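Local structure of flavin prenyltransferase UbiX (Aquifex aeolicus, 2EJB) at residues G76-C90 with V110-L124. The protein probably makes the prenylated FMN cofactor of UbiD-type decarboxylases, joining a dimethylallyl group from dimethylallyl phosphate to the flavin. Residues are numbered along the deposited sequence; the frame is centred on the assembly and turned at random.
Sequences GSRLVHYRGVYVVPC and VGEVALKERVPLVLL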
loop_
_atom_site.group_PDB
_atom_site.type_symbol
_atom_site.label_atom_id
_atom_site.label_comp_id
_atom_site.label_asym_id
_atom_site.label_seq_id
_atom_site.Cartn_x
_atom_site.Cartn_y
_atom_site.Cartn_z
ATOM N N GLY A 76 -1.085 15.090 -27.230
ATOM C CA GLY A 76 0.166 14.351 -27.213
ATOM C C GLY A 76 1.308 15.233 -27.666
ATOM O O GLY A 76 2.401 15.198 -27.099
ATOM N N SER A 77 1.048 16.036 -28.693
ATOM C CA SER A 77 2.055 16.946 -29.226
ATOM C C SER A 77 2.621 17.831 -28.117
ATOM O O SER A 77 3.784 18.228 -28.162
ATOM C CB SER A 77 1.447 17.816 -30.331
ATOM O OG SER A 77 0.297 18.504 -29.867
ATOM N N ARG A 78 1.794 18.130 -27.120
ATOM C CA ARG A 78 2.216 18.959 -25.995
ATOM C C ARG A 78 2.799 18.119 -24.859
ATOM O O ARG A 78 3.833 18.459 -24.291
ATOM C CB ARG A 78 1.027 19.756 -25.443
ATOM C CG ARG A 78 0.439 20.788 -26.389
ATOM C CD ARG A 78 1.417 21.916 -26.660
ATOM N NE ARG A 78 0.834 22.946 -27.516
ATOM C CZ ARG A 78 -0.171 23.742 -27.161
ATOM N NH1 ARG A 78 -0.717 23.639 -25.955
ATOM N NH2 ARG A 78 -0.633 24.642 -28.015
ATOM N N LEU A 79 2.131 17.019 -24.538
ATOM C CA LEU A 79 2.558 16.158 -23.442
ATOM C C LEU A 79 3.926 15.501 -23.586
ATOM O O LEU A 79 4.597 15.248 -22.585
ATOM C CB LEU A 79 1.503 15.078 -23.191
ATOM C CG LEU A 79 1.075 14.776 -21.741
ATOM C CD1 LEU A 79 1.390 13.327 -21.405
ATOM C CD2 LEU A 79 1.747 15.731 -20.758
ATOM N N VAL A 80 4.351 15.230 -24.815
ATOM C CA VAL A 80 5.640 14.578 -25.028
ATOM C C VAL A 80 6.830 15.375 -24.500
ATOM O O VAL A 80 7.929 14.842 -24.375
ATOM C CB VAL A 80 5.880 14.268 -26.532
ATOM C CG1 VAL A 80 4.787 13.345 -27.051
ATOM C CG2 VAL A 80 5.920 15.569 -27.346
ATOM N N HIS A 81 6.613 16.646 -24.175
ATOM C CA HIS A 81 7.698 17.489 -23.680
ATOM C C HIS A 81 7.798 17.551 -22.154
ATOM O O HIS A 81 8.656 18.244 -21.608
ATOM C CB HIS A 81 7.548 18.897 -24.261
ATOM C CG HIS A 81 7.617 18.936 -25.755
ATOM N ND1 HIS A 81 8.765 18.623 -26.454
ATOM C CD2 HIS A 81 6.677 19.221 -26.687
ATOM C CE1 HIS A 81 8.526 18.713 -27.753
ATOM N NE2 HIS A 81 7.267 19.074 -27.918
ATOM N N TYR A 82 6.925 16.818 -21.472
ATOM C CA TYR A 82 6.927 16.791 -20.012
ATOM C C TYR A 82 7.849 15.698 -19.489
ATOM O O TYR A 82 8.072 14.690 -20.153
ATOM C CB TYR A 82 5.513 16.546 -19.485
ATOM C CG TYR A 82 4.581 17.725 -19.648
ATOM C CD1 TYR A 82 4.071 18.386 -18.532
ATOM C CD2 TYR A 82 4.217 18.185 -20.911
ATOM C CE1 TYR A 82 3.220 19.476 -18.668
ATOM C CE2 TYR A 82 3.361 19.283 -21.060
ATOM C CZ TYR A 82 2.871 19.920 -19.930
ATOM O OH TYR A 82 2.039 21.002 -20.048
ATOM N N ARG A 83 8.379 15.897 -18.289
ATOM C CA ARG A 83 9.266 14.915 -17.692
ATOM C C ARG A 83 8.463 13.733 -17.157
ATOM O O ARG A 83 8.987 12.633 -17.004
ATOM C CB ARG A 83 10.069 15.551 -16.560
ATOM C CG ARG A 83 11.060 14.601 -15.912
ATOM C CD ARG A 83 11.921 15.309 -14.896
ATOM N NE ARG A 83 12.903 14.408 -14.307
ATOM C CZ ARG A 83 13.933 14.806 -13.571
ATOM N NH1 ARG A 83 14.126 16.097 -13.332
ATOM N NH2 ARG A 83 14.763 13.912 -13.060
ATOM N N GLY A 84 7.187 13.965 -16.870
ATOM C CA GLY A 84 6.349 12.894 -16.360
ATOM C C GLY A 84 4.983 13.359 -15.895
ATOM O O GLY A 84 4.715 14.559 -15.777
ATOM N N VAL A 85 4.107 12.400 -15.638
ATOM C CA VAL A 85 2.767 12.709 -15.174
ATOM C C VAL A 85 2.473 11.984 -13.880
ATOM O O VAL A 85 2.594 10.758 -13.806
ATOM C CB VAL A 85 1.699 12.297 -16.198
ATOM C CG1 VAL A 85 0.307 12.473 -15.596
ATOM C CG2 VAL A 85 1.838 13.138 -17.453
ATOM N N TYR A 86 2.088 12.748 -12.864
ATOM C CA TYR A 86 1.737 12.193 -11.562
ATOM C C TYR A 86 0.233 12.240 -11.364
ATOM O O TYR A 86 -0.426 13.207 -11.752
ATOM C CB TYR A 86 2.372 12.992 -10.417
ATOM C CG TYR A 86 3.857 12.791 -10.230
ATOM C CD1 TYR A 86 4.756 13.832 -10.475
ATOM C CD2 TYR A 86 4.366 11.574 -9.782
ATOM C CE1 TYR A 86 6.123 13.663 -10.277
ATOM C CE2 TYR A 86 5.731 11.396 -9.582
ATOM C CZ TYR A 86 6.602 12.445 -9.830
ATOM O OH TYR A 86 7.952 12.281 -9.627
ATOM N N VAL A 87 -0.299 11.182 -10.764
ATOM C CA VAL A 87 -1.715 11.090 -10.431
ATOM C C VAL A 87 -1.625 10.691 -8.963
ATOM O O VAL A 87 -1.620 9.505 -8.611
ATOM C CB VAL A 87 -2.442 9.998 -11.250
ATOM C CG1 VAL A 87 -3.892 9.899 -10.808
ATOM C CG2 VAL A 87 -2.380 10.338 -12.737
ATOM N N VAL A 88 -1.522 11.714 -8.118
ATOM C CA VAL A 88 -1.355 11.550 -6.681
ATOM C C VAL A 88 -2.330 12.391 -5.854
ATOM O O VAL A 88 -2.258 13.621 -5.854
ATOM C CB VAL A 88 0.085 11.951 -6.270
ATOM C CG1 VAL A 88 0.275 11.771 -4.772
ATOM C CG2 VAL A 88 1.106 11.133 -7.063
ATOM N N PRO A 89 -3.273 11.736 -5.162
ATOM C CA PRO A 89 -3.420 10.278 -5.148
ATOM C C PRO A 89 -4.305 9.847 -6.311
ATOM O O PRO A 89 -5.055 10.652 -6.853
ATOM C CB PRO A 89 -4.083 10.015 -3.803
ATOM C CG PRO A 89 -5.000 11.192 -3.671
ATOM C CD PRO A 89 -4.124 12.357 -4.128
ATOM N N CYS A 90 -4.210 8.576 -6.682
ATOM C CA CYS A 90 -5.005 8.027 -7.770
ATOM C C CYS A 90 -6.080 7.106 -7.193
ATOM O O CYS A 90 -5.774 6.015 -6.716
ATOM C CB CYS A 90 -4.106 7.238 -8.726
ATOM S SG CYS A 90 -4.985 6.462 -10.108
ATOM N N VAL A 110 -5.369 12.545 -19.786
ATOM C CA VAL A 110 -3.933 12.758 -19.631
ATOM C C VAL A 110 -3.209 11.431 -19.416
ATOM O O VAL A 110 -2.071 11.254 -19.852
ATOM C CB VAL A 110 -3.635 13.708 -18.452
ATOM C CG1 VAL A 110 -2.126 13.878 -18.277
ATOM C CG2 VAL A 110 -4.294 15.062 -18.707
ATOM N N GLY A 111 -3.871 10.503 -18.737
ATOM C CA GLY A 111 -3.268 9.204 -18.509
ATOM C C GLY A 111 -3.180 8.461 -19.830
ATOM O O GLY A 111 -2.179 7.817 -20.129
ATOM N N GLU A 112 -4.235 8.555 -20.629
ATOM C CA GLU A 112 -4.271 7.891 -21.927
ATOM C C GLU A 112 -3.209 8.481 -22.855
ATOM O O GLU A 112 -2.557 7.753 -23.604
ATOM C CB GLU A 112 -5.661 8.037 -22.552
ATOM C CG GLU A 112 -5.713 7.789 -24.052
ATOM C CD GLU A 112 -7.086 8.051 -24.630
ATOM O OE1 GLU A 112 -7.648 9.133 -24.358
ATOM O OE2 GLU A 112 -7.596 7.179 -25.363
ATOM N N VAL A 113 -3.041 9.800 -22.801
ATOM C CA VAL A 113 -2.054 10.481 -23.637
ATOM C C VAL A 113 -0.644 10.090 -23.223
ATOM O O VAL A 113 0.202 9.813 -24.073
ATOM C CB VAL A 113 -2.191 12.021 -23.551
ATOM C CG1 VAL A 113 -1.111 12.688 -24.398
ATOM C CG2 VAL A 113 -3.578 12.452 -24.033
ATOM N N ALA A 114 -0.393 10.068 -21.917
ATOM C CA ALA A 114 0.921 9.689 -21.407
ATOM C C ALA A 114 1.268 8.284 -21.888
ATOM O O ALA A 114 2.386 8.032 -22.343
ATOM C CB ALA A 114 0.931 9.726 -19.872
ATOM N N LEU A 115 0.300 7.375 -21.791
ATOM C CA LEU A 115 0.494 5.987 -22.204
ATOM C C LEU A 115 0.784 5.842 -23.693
ATOM O O LEU A 115 1.727 5.147 -24.072
ATOM C CB LEU A 115 -0.729 5.139 -21.830
ATOM C CG LEU A 115 -0.943 4.944 -20.321
ATOM C CD1 LEU A 115 -2.249 4.193 -20.052
ATOM C CD2 LEU A 115 0.237 4.185 -19.748
ATOM N N LYS A 116 -0.009 6.497 -24.541
ATOM C CA LYS A 116 0.210 6.401 -25.986
ATOM C C LYS A 116 1.443 7.172 -26.458
ATOM O O LYS A 116 2.025 6.843 -27.491
ATOM C CB LYS A 116 -1.026 6.878 -26.764
ATOM C CG LYS A 116 -1.250 8.391 -26.810
ATOM C CD LYS A 116 -2.602 8.700 -27.451
ATOM C CE LYS A 116 -2.885 10.200 -27.558
ATOM N NZ LYS A 116 -2.170 10.846 -28.685
ATOM N N GLU A 117 1.846 8.194 -25.709
ATOM C CA GLU A 117 3.017 8.984 -26.090
ATOM C C GLU A 117 4.244 8.508 -25.321
ATOM O O GLU A 117 5.346 9.049 -25.479
ATOM C CB GLU A 117 2.782 10.465 -25.786
ATOM C CG GLU A 117 1.577 11.089 -26.474
ATOM C CD GLU A 117 1.721 11.193 -27.986
ATOM O OE1 GLU A 117 2.863 11.182 -28.493
ATOM O OE2 GLU A 117 0.683 11.301 -28.670
ATOM N N ARG A 118 4.041 7.490 -24.486
ATOM C CA ARG A 118 5.100 6.923 -23.661
ATOM C C ARG A 118 5.724 7.957 -22.733
ATOM O O ARG A 118 6.935 7.972 -22.530
ATOM C CB ARG A 118 6.198 6.284 -24.522
ATOM C CG ARG A 118 5.693 5.251 -25.520
ATOM C CD ARG A 118 4.899 4.139 -24.866
ATOM N NE ARG A 118 4.283 3.278 -25.872
ATOM C CZ ARG A 118 4.962 2.482 -26.694
ATOM N NH1 ARG A 118 6.286 2.427 -26.626
ATOM N NH2 ARG A 118 4.320 1.756 -27.598
ATOM N N VAL A 119 4.892 8.835 -22.184
ATOM C CA VAL A 119 5.365 9.831 -21.228
ATOM C C VAL A 119 5.261 9.156 -19.860
ATOM O O VAL A 119 4.231 8.552 -19.534
ATOM C CB VAL A 119 4.471 11.092 -21.236
ATOM C CG1 VAL A 119 4.803 11.976 -20.036
ATOM C CG2 VAL A 119 4.671 11.864 -22.540
ATOM N N PRO A 120 6.324 9.236 -19.045
ATOM C CA PRO A 120 6.275 8.605 -17.725
ATOM C C PRO A 120 4.968 8.903 -16.988
ATOM O O PRO A 120 4.544 10.058 -16.889
ATOM C CB PRO A 120 7.497 9.191 -17.023
ATOM C CG PRO A 120 8.485 9.344 -18.168
ATOM C CD PRO A 120 7.610 9.929 -19.258
ATOM N N LEU A 121 4.330 7.848 -16.491
ATOM C CA LEU A 121 3.070 7.964 -15.757
ATOM C C LEU A 121 3.244 7.312 -14.387
ATOM O O LEU A 121 3.575 6.125 -14.292
ATOM C CB LEU A 121 1.942 7.267 -16.523
ATOM C CG LEU A 121 0.578 7.242 -15.817
ATOM C CD1 LEU A 121 0.034 8.669 -15.658
ATOM C CD2 LEU A 121 -0.388 6.389 -16.612
ATOM N N VAL A 122 3.018 8.083 -13.327
ATOM C CA VAL A 122 3.180 7.570 -11.969
ATOM C C VAL A 122 1.897 7.711 -11.147
ATOM O O VAL A 122 1.345 8.803 -11.021
ATOM C CB VAL A 122 4.332 8.303 -11.251
ATOM C CG1 VAL A 122 4.672 7.602 -9.950
ATOM C CG2 VAL A 122 5.556 8.363 -12.162
ATOM N N LEU A 123 1.438 6.602 -10.579
ATOM C CA LEU A 123 0.212 6.590 -9.777
ATOM C C LEU A 123 0.468 6.200 -8.322
ATOM O O LEU A 123 1.267 5.301 -8.040
ATOM C CB LEU A 123 -0.797 5.607 -10.387
ATOM C CG LEU A 123 -1.646 5.949 -11.623
ATOM C CD1 LEU A 123 -0.955 6.941 -12.530
ATOM C CD2 LEU A 123 -1.989 4.650 -12.362
ATOM N N LEU A 124 -0.196 6.893 -7.399
ATOM C CA LEU A 124 -0.062 6.574 -5.983
ATOM C C LEU A 124 -1.405 6.004 -5.580
ATOM O O LEU A 124 -2.391 6.733 -5.498
ATOM C CB LEU A 124 0.248 7.813 -5.125
ATOM C CG LEU A 124 0.514 7.429 -3.658
ATOM C CD1 LEU A 124 1.891 6.789 -3.565
ATOM C CD2 LEU A 124 0.444 8.654 -2.748
HETATM O O HOH W 1 -3.025 13.684 -29.351
#
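The Tyr86 ring lies beside Val122, both side chains pointing the same way, and its CD2 meets Val122 CB at 3.6 Å. Its OH hydrogen-bonds to Leu173 O of helix 162-176, which, with helix 14-26, packs on the face that carries Tyr86 and Val122. The Tyr82 ring carries Leu79 CD2 on one face, near the rim, and has Arg78 O in its plane at one edge. The other branch of Leu79, CD1, reaches segment 110-124 and packs 3.9 Å from Ala114 CB, next to Val119.

This is a beta-alpha-beta crossover in a Rossmann-like sheet. Strands 84-87 and 121-124 are neighbours and run parallel, 16° apart. Helix 106-117 belongs to the connection. Backbone bonds pair Val85 N with Pro120 O, Val122 N with Val85 O, and Val87 N with Val122 O. On the face turned to helix 106-117, Val85 CG1 touches Val110 CG1 and Leu121 CD1. With CG1 anti to the backbone N (chi1 173°), the CG2 methyl of Val85 turns to Val119 CG1.

At the helix ends, Glu117 curls back over Gly76. Its chain is bent at chi2 (-67°), which sets OE2 3.4 Å from Gly76 CA. A side chain at Gly76 would collide with that oxygen as it is placed here. Lys116 NZ forms a salt bridge with OE2 at 2.9 Å, on the anti lone pair. A water accepts from both Lys116 NZ and Gly76 N. An alanine in place of Glu117 would probably leave Lys116 NZ without its carboxylate mate and open a gap over Gly76 CA.

The chain turns a corner at the cis peptide before Pro89. Pro89 lies near Ala11 and Cys90 near Thr94, both predicted FMN-binding residues. Back alongside strand 121-125, Cys90 N donates to Leu124 O at 2.8 Å, and Cys90 SG rests 3.7 Å from Leu123 CG.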